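Side-chain contacts in ferredoxin-NADP reductase (Neisseria gonorrhoeae MIA_2011_03-10, PDB 5TR9), which probably transfers electrons between NADP(H) and ferredoxin by way of its bound FAD: residues 155-159 / 160-164; 240-243 / 244-248; 116-119 / 120-123. All blocks are in the same frame, centred on the assembly; numbering follows the deposited sequence.

Interaction 1 of 3, residues 155-159 / 160-164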
# COMPACT_ATOMS: atom_id res chain seq x y z
N HIS A 155 4.24 -3.43 8.08
CA HIS A 155 4.02 -1.99 7.90
C HIS A 155 4.96 -1.21 8.81
O HIS A 155 4.80 -1.22 10.04
CB HIS A 155 2.57 -1.60 8.18
CG HIS A 155 2.25 -0.18 7.82
ND1 HIS A 155 1.25 0.54 8.45
CD2 HIS A 155 2.79 0.66 6.90
CE1 HIS A 155 1.18 1.75 7.92
NE2 HIS A 155 2.11 1.85 6.98
N SER A 156 5.91 -0.51 8.20
CA SER A 156 6.87 0.34 8.91
C SER A 156 6.40 1.79 8.91
O SER A 156 6.05 2.34 7.86
CB SER A 156 8.25 0.24 8.25
OG SER A 156 9.15 1.23 8.72
N VAL A 157 6.41 2.41 10.09
CA VAL A 157 6.15 3.84 10.27
C VAL A 157 7.13 4.34 11.32
O VAL A 157 7.83 3.55 11.96
CB VAL A 157 4.71 4.13 10.70
CG1 VAL A 157 3.71 3.62 9.65
CG2 VAL A 157 4.44 3.48 12.06
N SER A 158 7.15 5.65 11.54
CA SER A 158 8.06 6.18 12.56
C SER A 158 7.53 6.00 13.97
O SER A 158 8.28 5.60 14.88
CB SER A 158 8.33 7.67 12.31
OG SER A 158 9.04 7.87 11.09
N PHE A 159 6.26 6.31 14.20
CA PHE A 159 5.66 6.32 15.53
C PHE A 159 4.35 5.54 15.52
O PHE A 159 3.67 5.50 14.49
CB PHE A 159 5.40 7.76 16.00
CG PHE A 159 6.66 8.55 16.20
CD1 PHE A 159 7.35 8.48 17.40
CD2 PHE A 159 7.20 9.30 15.16
CE1 PHE A 159 8.54 9.19 17.58
CE2 PHE A 159 8.38 10.01 15.32
CZ PHE A 159 9.05 9.95 16.53
N PRO A 160 3.98 4.91 16.64
CA PRO A 160 2.80 4.01 16.64
C PRO A 160 1.49 4.70 16.29
O PRO A 160 0.57 4.01 15.82
CB PRO A 160 2.78 3.43 18.06
CG PRO A 160 3.62 4.36 18.89
CD PRO A 160 4.66 4.93 17.95
N GLU A 161 1.38 6.01 16.51
CA GLU A 161 0.17 6.73 16.12
C GLU A 161 -0.10 6.61 14.62
O GLU A 161 -1.25 6.78 14.20
CB GLU A 161 0.28 8.21 16.49
CG GLU A 161 0.21 8.52 17.97
CD GLU A 161 1.54 8.37 18.69
OE1 GLU A 161 2.51 7.87 18.08
OE2 GLU A 161 1.61 8.77 19.87
N GLU A 162 0.93 6.36 13.82
CA GLU A 162 0.80 6.23 12.37
C GLU A 162 0.31 4.86 11.94
O GLU A 162 0.03 4.67 10.75
CB GLU A 162 2.13 6.57 11.70
CG GLU A 162 2.50 8.03 11.91
CD GLU A 162 3.93 8.38 11.53
OE1 GLU A 162 4.87 7.72 12.01
OE2 GLU A 162 4.10 9.37 10.79
N LEU A 163 0.19 3.91 12.87
CA LEU A 163 -0.30 2.56 12.54
C LEU A 163 -1.83 2.58 12.56
O LEU A 163 -2.49 1.99 13.42
CB LEU A 163 0.25 1.54 13.53
CG LEU A 163 1.77 1.33 13.57
CD1 LEU A 163 2.17 0.53 14.80
CD2 LEU A 163 2.26 0.65 12.30
N ILE A 164 -2.41 3.30 11.59
CA ILE A 164 -3.84 3.58 11.67
C ILE A 164 -4.71 2.41 11.24
O ILE A 164 -5.93 2.46 11.42
CB ILE A 164 -4.21 4.85 10.86
CG1 ILE A 164 -3.90 4.67 9.38
CG2 ILE A 164 -3.49 6.09 11.43
CD1 ILE A 164 -4.62 5.70 8.51
O HOH W 1 6.64 9.88 9.72
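E162 turns its CG opposite its own carbonyl carbon (chi1 -66°) and then runs extended (chi2 168°). This carries its carboxylate back to the backbone of S158 and F159. E162 OE1 accepts from F159 N at 3.0 Å, nearly in line with its C-O bond. S158 N also points to OE1, but that bond is strongly bent (124° at the hydrogen) and weak. A water donates to E162 OE2 at 2.8 Å and reaches S158 OG weakly. In return, E162 N donates to F159 O at 2.9 Å, from above the carbonyl plane. E162 therefore holds both the N-H and the C=O of F159, which ties the end of the strand to the 3-10 segment 160-162. V157 CB lies 3.7 Å from E162 CB, with the two side chains running in opposing senses. Next to this, V157 CG2 packs on L163 CD2 at 3.6 Å. L163 centres an inverse gamma turn. H155 ND1 lies 4.0 Å from the same L163 CD2, while H155 NE2 is hydrogen-bonded to G129 O. Strand 150-157 runs between strands 122-128 and 185-191. L163 packs on P189 and T191 of the latter, and E162 touches L32 of strand 32-38 in the antiparallel sheet.

Interaction 2 of 3, residues 240-243 / 244-248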
# COMPACT_ATOMS: atom_id res chain seq x y z
N ASP A 240 16.72 0.41 -0.68
CA ASP A 240 17.51 -0.33 0.31
C ASP A 240 16.97 -1.75 0.51
O ASP A 240 17.75 -2.70 0.66
CB ASP A 240 17.52 0.41 1.65
CG ASP A 240 18.38 1.67 1.63
OD1 ASP A 240 19.18 1.87 0.69
OD2 ASP A 240 18.26 2.46 2.60
N THR A 241 15.65 -1.90 0.52
CA THR A 241 15.05 -3.23 0.66
C THR A 241 15.37 -4.10 -0.55
O THR A 241 15.75 -5.27 -0.40
CB THR A 241 13.54 -3.10 0.86
OG1 THR A 241 13.29 -2.29 2.01
CG2 THR A 241 12.87 -4.47 1.03
N PHE A 242 15.23 -3.54 -1.75
CA PHE A 242 15.55 -4.28 -2.97
C PHE A 242 17.00 -4.74 -2.96
O PHE A 242 17.29 -5.92 -3.22
CB PHE A 242 15.28 -3.39 -4.19
CG PHE A 242 15.71 -3.99 -5.50
CD1 PHE A 242 15.10 -5.11 -6.00
CD2 PHE A 242 16.72 -3.40 -6.24
CE1 PHE A 242 15.52 -5.67 -7.20
CE2 PHE A 242 17.13 -3.94 -7.46
CZ PHE A 242 16.51 -5.07 -7.93
N GLN A 243 17.94 -3.84 -2.65
CA GLN A 243 19.35 -4.21 -2.66
C GLN A 243 19.65 -5.26 -1.60
O GLN A 243 20.47 -6.15 -1.83
CB GLN A 243 20.21 -2.97 -2.45
CG GLN A 243 20.05 -1.98 -3.58
CD GLN A 243 20.98 -0.80 -3.51
OE1 GLN A 243 21.70 -0.60 -2.51
NE2 GLN A 243 20.99 -0.00 -4.58
N THR A 244 18.98 -5.18 -0.45
CA THR A 244 19.16 -6.18 0.60
C THR A 244 18.66 -7.55 0.15
O THR A 244 19.35 -8.56 0.34
CB THR A 244 18.43 -5.72 1.87
OG1 THR A 244 19.10 -4.57 2.39
CG2 THR A 244 18.45 -6.82 2.94
N LEU A 245 17.49 -7.59 -0.50
CA LEU A 245 16.97 -8.86 -1.00
C LEU A 245 17.85 -9.44 -2.10
O LEU A 245 18.08 -10.65 -2.16
CB LEU A 245 15.52 -8.68 -1.49
CG LEU A 245 14.52 -8.39 -0.36
CD1 LEU A 245 13.15 -8.07 -0.96
CD2 LEU A 245 14.44 -9.59 0.58
N LEU A 246 18.39 -8.58 -2.99
CA LEU A 246 19.36 -9.08 -3.97
C LEU A 246 20.55 -9.75 -3.28
O LEU A 246 21.03 -10.80 -3.72
CB LEU A 246 19.85 -7.95 -4.87
CG LEU A 246 18.91 -7.30 -5.88
CD1 LEU A 246 19.70 -6.47 -6.89
CD2 LEU A 246 18.05 -8.32 -6.60
N ASP A 247 21.03 -9.15 -2.18
CA ASP A 247 22.16 -9.74 -1.45
C ASP A 247 21.79 -11.09 -0.84
O ASP A 247 22.67 -11.94 -0.66
CB ASP A 247 22.63 -8.79 -0.34
CG ASP A 247 23.36 -7.56 -0.87
OD1 ASP A 247 23.85 -7.60 -2.01
OD2 ASP A 247 23.45 -6.56 -0.12
N MET A 248 20.51 -11.29 -0.54
CA MET A 248 19.99 -12.52 0.05
C MET A 248 19.59 -13.55 -1.00
O MET A 248 19.08 -14.62 -0.62
CB MET A 248 18.79 -12.20 0.95
CG MET A 248 19.19 -11.44 2.21
SD MET A 248 17.84 -10.67 3.14
CE MET A 248 16.94 -12.10 3.73
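F242 and L246 meet one turn apart on helix 235-247, the helix of a beta-alpha-beta unit in the parallel sheet of the NAD-binding domain. L246 CG sits over one face of the F242 ring, 4.0 Å from the centroid and 17° off the ring normal. This is a CH-pi contact. Both methyls lie over the same face, above the CZ end: L246 CD1 is 3.6 Å from F242 CZ, and L246 CD2 is 3.7 Å from F242 CE1. F242 CG is anti to its backbone N (chi1 174°), and L246 CG is anti to its carbonyl carbon. These choices let the leucine fork cross the ring obliquely. The ring also touches M252 and, on strand 261-265, I261 and M263.

On the buried side of the helix, T241 and L245 run alongside each other in the same direction. T241 CG2 is 4.1 Å from L245 CD1. Both side chains reach I231 of strand 227-233, and T241 also packs on L209 of helix 205-210. T241 OG1 is satisfied by M237 O.

The helical backbone holds these pairs in place. L246 N donates to F242 O at 2.9 Å, nearly straight onto the carbonyl, and L245 N donates to T241 O. T244 adds a side-chain bond to this pattern. K210 NZ binds its hydroxyl, which in turn donates to D240 O. That oxygen, D240 O, takes two bonds from opposite faces of its plane, T244 OG1 at 2.9 Å and T244 N at 3.0 Å.

Interaction 3 of 3, residues 116-119 / 120-123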
# COMPACT_ATOMS: atom_id res chain seq x y z
N ARG A 116 0.54 -12.35 -10.58
CA ARG A 116 1.63 -12.70 -11.48
C ARG A 116 2.67 -13.60 -10.82
O ARG A 116 3.50 -14.17 -11.53
CB ARG A 116 2.29 -11.42 -11.99
CG ARG A 116 1.38 -10.63 -12.93
CD ARG A 116 2.07 -9.35 -13.36
NE ARG A 116 1.36 -8.73 -14.48
CZ ARG A 116 1.80 -7.67 -15.14
NH1 ARG A 116 2.96 -7.11 -14.80
NH2 ARG A 116 1.10 -7.17 -16.15
N PHE A 117 2.65 -13.71 -9.49
CA PHE A 117 3.40 -14.73 -8.76
C PHE A 117 2.60 -16.03 -8.74
O PHE A 117 1.36 -16.00 -8.68
CB PHE A 117 3.65 -14.29 -7.32
CG PHE A 117 4.67 -13.19 -7.14
CD1 PHE A 117 5.92 -13.24 -7.76
CD2 PHE A 117 4.39 -12.13 -6.28
CE1 PHE A 117 6.88 -12.23 -7.55
CE2 PHE A 117 5.35 -11.12 -6.05
CZ PHE A 117 6.58 -11.18 -6.69
N PRO A 118 3.26 -17.19 -8.75
CA PRO A 118 2.52 -18.46 -8.81
C PRO A 118 1.85 -18.79 -7.49
O PRO A 118 2.33 -18.44 -6.41
CB PRO A 118 3.59 -19.50 -9.16
CG PRO A 118 4.88 -18.87 -8.73
CD PRO A 118 4.72 -17.39 -8.88
N ASP A 119 0.73 -19.50 -7.60
CA ASP A 119 0.03 -20.00 -6.42
C ASP A 119 0.95 -20.85 -5.55
O ASP A 119 1.83 -21.56 -6.04
CB ASP A 119 -1.17 -20.87 -6.84
CG ASP A 119 -2.30 -20.08 -7.45
OD1 ASP A 119 -2.22 -18.83 -7.54
OD2 ASP A 119 -3.29 -20.75 -7.85
N GLY A 120 0.69 -20.82 -4.24
CA GLY A 120 1.35 -21.73 -3.32
C GLY A 120 2.55 -21.16 -2.61
O GLY A 120 3.08 -21.82 -1.70
N LYS A 121 3.00 -19.98 -3.00
CA LYS A 121 4.14 -19.35 -2.36
C LYS A 121 3.69 -18.58 -1.12
O LYS A 121 2.50 -18.38 -0.88
CB LYS A 121 4.85 -18.40 -3.33
CG LYS A 121 5.25 -19.07 -4.65
CD LYS A 121 6.30 -20.14 -4.42
CE LYS A 121 6.76 -20.75 -5.74
NZ LYS A 121 7.66 -21.92 -5.50
N ASP A 122 4.67 -18.15 -0.33
CA ASP A 122 4.41 -17.26 0.79
C ASP A 122 4.56 -15.82 0.33
O ASP A 122 5.66 -15.40 -0.06
CB ASP A 122 5.37 -17.55 1.94
CG ASP A 122 5.21 -18.95 2.47
OD1 ASP A 122 4.10 -19.28 2.95
OD2 ASP A 122 6.16 -19.76 2.37
N LEU A 123 3.47 -15.07 0.36
CA LEU A 123 3.47 -13.68 -0.12
C LEU A 123 3.83 -12.75 1.03
O LEU A 123 3.16 -12.75 2.07
CB LEU A 123 2.10 -13.32 -0.69
CG LEU A 123 1.95 -11.92 -1.28
CD1 LEU A 123 2.85 -11.82 -2.53
CD2 LEU A 123 0.48 -11.64 -1.59
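K121 folds back against P118, three residues earlier. K121 CB lies 4.0 Å from P118 O. K121 CG comes closer, to 3.5 Å from the same P118 O, and also lies 4.1 Å from P118 CG. The chain then bends (chi2 -65°) instead of running straight out from the backbone. Beyond the bend it is extended and runs across the proline at a slant. K121 CE passes P118 CG at 4.0 Å. At the tip, NZ is hydrogen-bonded to E225 O. The methylene part of the lysine thus packs on proline, while its ammonium group is held by a main-chain carbonyl elsewhere.

A type II beta turn from P118 to K121 sets up this arrangement. It leads the chain into strand 122-128 of the parallel sheet. G120 takes the third position with a positive phi. With phi at 97°, a beta carbon would clash with D119 O. The backbones of G120 and K121 are hydrogen-bonded to R147, at the end of helix 142-147, and to D149, just before strand 150-157, respectively. D119 OD1 makes a long, weak ion pair with R147 NH1.

A second, apolar contact joins F117, just before the turn, to L123, two residues after it. F117 CD2 meets L123 CD1 at 4.1 Å, and the two side chains stand roughly perpendicular. With L123 CG anti to the backbone N (chi1 -178°) and chi2 near +60°, CD1 is brought next to the ring. F117 and L123 both touch M230 of strand 227-233. F117 also packs on F148 and on M262 of strand 261-265.

From the N terminus, interaction 3 comes first. Residues 116-123 close a short turn at the start of strand 122-128. Interaction 1 follows at 155-164, where the neighbouring strand 150-157 ends and the chain turns toward helix 166-173. Interaction 2 is last, at 240-248, and lies within helix 235-247 near its C-terminal end. The three are in series; none nests in or crosses another. They do not touch, and their centres are about 19 to 27 Å apart. All belong to the parallel-sheet half of the protein, but interaction 1 also touches strand 32-38 of the antiparallel sheet. Interactions 3 and 1 mark the entry and exit of adjacent strands, while interaction 2 lies in the helix that links strands 227-233 and 261-265.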